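PDB 1OI4: Protein/nucleic acid deglycase 2 from Escherichia coli, which removes methylglyoxal and glyoxal adducts from glycated proteins and nucleotides, releasing the repaired molecule together with lactate or glycolate. Local coordinates for residues I137-T143 and N154-Y160. Residues are numbered along the deposited sequence; the frame is centred on the assembly and turned at random.
Sequences IRGRKLT and NAGAEFY
R138 lays its guanidinium flat over the backbone at a helix end, with NH1 3.3 Å from G156 CA and the A155 carbonyl oxygen under the same face. CG anti to the backbone N (chi1 -176°) and a bend at chi3 turn the guanidinium to face the helix end. A water in the guanidinium plane accepts from NH1 and donates a weak bond to N154 O. Glycine suits position 156 twice over: its positive phi makes it the C-prime residue of a Schellman motif closing helix 149-154, and its bare CA lets the R138 guanidinium come close. Its carbonyl takes a nearly straight bond from G139 N (2.7 Å), the second glycine with positive phi, in a type II turn from I137 to R140. From here the segments run on as parallel strands 141-142 and 158-159 of a beta-alpha-beta unit, separate from the main sheet. E158 N donates to R140 O, and Y160 N to L142 O at 3.2 Å. The small methyl of A157 touches both I137 CD1 and L142 CD1, on the side where L142 and A157 also meet V152. On the other face K141 stretches its methylenes past the Y160 ring, while Y160 OH donates to E158 OE1 (2.6 Å) from above the carboxylate plane. Beyond the strands T143 OG1 donates to Y160 O at 2.7 Å, nearly along the C=O axis.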
# COMPACT_ATOMS: atom_id res chain seq x y z
N ILE A 137 13.51 -7.03 -7.62
CA ILE A 137 14.44 -6.36 -6.72
C ILE A 137 15.26 -7.28 -5.83
O ILE A 137 16.05 -6.82 -5.01
CB ILE A 137 13.70 -5.33 -5.82
CG1 ILE A 137 12.68 -6.04 -4.92
CG2 ILE A 137 13.01 -4.28 -6.69
CD1 ILE A 137 11.95 -5.11 -3.96
N ARG A 138 15.09 -8.59 -5.99
CA ARG A 138 15.85 -9.52 -5.17
C ARG A 138 17.34 -9.29 -5.42
O ARG A 138 17.80 -9.31 -6.56
CB ARG A 138 15.47 -10.97 -5.52
CG ARG A 138 16.14 -12.02 -4.65
CD ARG A 138 15.40 -13.35 -4.77
NE ARG A 138 14.03 -13.27 -4.27
CZ ARG A 138 13.69 -13.34 -2.99
NH1 ARG A 138 14.63 -13.50 -2.06
NH2 ARG A 138 12.42 -13.24 -2.63
N GLY A 139 18.07 -9.02 -4.34
CA GLY A 139 19.50 -8.78 -4.45
C GLY A 139 19.88 -7.34 -4.79
O GLY A 139 21.06 -7.01 -4.82
N ARG A 140 18.89 -6.49 -5.05
CA ARG A 140 19.16 -5.10 -5.39
C ARG A 140 19.01 -4.15 -4.21
O ARG A 140 18.24 -4.40 -3.28
CB ARG A 140 18.25 -4.66 -6.54
CG ARG A 140 18.33 -5.60 -7.74
CD ARG A 140 17.78 -4.98 -9.01
NE ARG A 140 18.56 -3.81 -9.42
CZ ARG A 140 18.48 -3.26 -10.62
NH1 ARG A 140 17.67 -3.76 -11.54
NH2 ARG A 140 19.20 -2.19 -10.90
N LYS A 141 19.76 -3.05 -4.26
CA LYS A 141 19.74 -2.07 -3.18
C LYS A 141 18.71 -0.97 -3.36
O LYS A 141 18.61 -0.37 -4.42
CB LYS A 141 21.12 -1.43 -3.04
CG LYS A 141 22.27 -2.42 -2.90
CD LYS A 141 23.60 -1.70 -2.79
CE LYS A 141 24.75 -2.69 -2.72
NZ LYS A 141 26.07 -2.00 -2.59
N LEU A 142 17.94 -0.72 -2.31
CA LEU A 142 16.94 0.34 -2.36
C LEU A 142 16.40 0.66 -0.98
O LEU A 142 16.72 0.01 0.01
CB LEU A 142 15.79 -0.05 -3.30
CG LEU A 142 15.18 -1.44 -3.20
CD1 LEU A 142 14.68 -1.68 -1.79
CD2 LEU A 142 14.04 -1.56 -4.20
N THR A 143 15.57 1.70 -0.93
CA THR A 143 14.95 2.11 0.32
C THR A 143 13.47 2.28 0.03
O THR A 143 13.03 2.08 -1.11
CB THR A 143 15.55 3.44 0.83
OG1 THR A 143 15.14 3.64 2.19
CG2 THR A 143 15.08 4.61 -0.02
N ASN A 154 11.35 -8.91 2.35
CA ASN A 154 10.78 -10.21 2.04
C ASN A 154 10.91 -10.49 0.55
O ASN A 154 10.89 -11.64 0.12
CB ASN A 154 9.31 -10.27 2.46
CG ASN A 154 9.12 -10.57 3.95
OD1 ASN A 154 8.02 -10.46 4.49
ND2 ASN A 154 10.21 -10.96 4.61
N ALA A 155 11.06 -9.42 -0.24
CA ALA A 155 11.20 -9.55 -1.69
C ALA A 155 12.65 -9.79 -2.09
O ALA A 155 12.99 -9.79 -3.27
CB ALA A 155 10.65 -8.28 -2.38
N GLY A 156 13.51 -9.99 -1.09
CA GLY A 156 14.92 -10.25 -1.35
C GLY A 156 15.82 -9.05 -1.56
O GLY A 156 17.00 -9.21 -1.86
N ALA A 157 15.28 -7.84 -1.43
CA ALA A 157 16.09 -6.64 -1.64
C ALA A 157 16.93 -6.31 -0.41
O ALA A 157 16.57 -6.68 0.71
CB ALA A 157 15.21 -5.46 -1.99
N GLU A 158 18.04 -5.62 -0.62
CA GLU A 158 18.90 -5.21 0.49
C GLU A 158 18.48 -3.79 0.86
O GLU A 158 18.72 -2.84 0.11
CB GLU A 158 20.38 -5.24 0.09
CG GLU A 158 21.31 -4.89 1.25
CD GLU A 158 22.77 -5.02 0.89
OE1 GLU A 158 23.18 -4.49 -0.16
OE2 GLU A 158 23.52 -5.66 1.67
N PHE A 159 17.83 -3.66 2.01
CA PHE A 159 17.33 -2.38 2.46
C PHE A 159 18.37 -1.45 3.09
O PHE A 159 19.22 -1.88 3.85
CB PHE A 159 16.21 -2.59 3.48
CG PHE A 159 15.66 -1.32 4.05
CD1 PHE A 159 14.71 -0.58 3.36
CD2 PHE A 159 16.12 -0.84 5.28
CE1 PHE A 159 14.22 0.63 3.88
CE2 PHE A 159 15.64 0.36 5.81
CZ PHE A 159 14.69 1.10 5.10
N TYR A 160 18.26 -0.17 2.76
CA TYR A 160 19.14 0.86 3.32
C TYR A 160 18.26 2.02 3.77
O TYR A 160 17.35 2.42 3.05
CB TYR A 160 20.14 1.36 2.27
CG TYR A 160 21.22 0.37 1.93
CD1 TYR A 160 20.97 -0.70 1.07
CD2 TYR A 160 22.50 0.49 2.48
CE1 TYR A 160 21.97 -1.64 0.78
CE2 TYR A 160 23.50 -0.45 2.19
CZ TYR A 160 23.23 -1.50 1.34
OH TYR A 160 24.22 -2.43 1.07
O HOH W 1 12.13 -9.21 -6.01
O HOH W 2 13.29 -13.91 0.42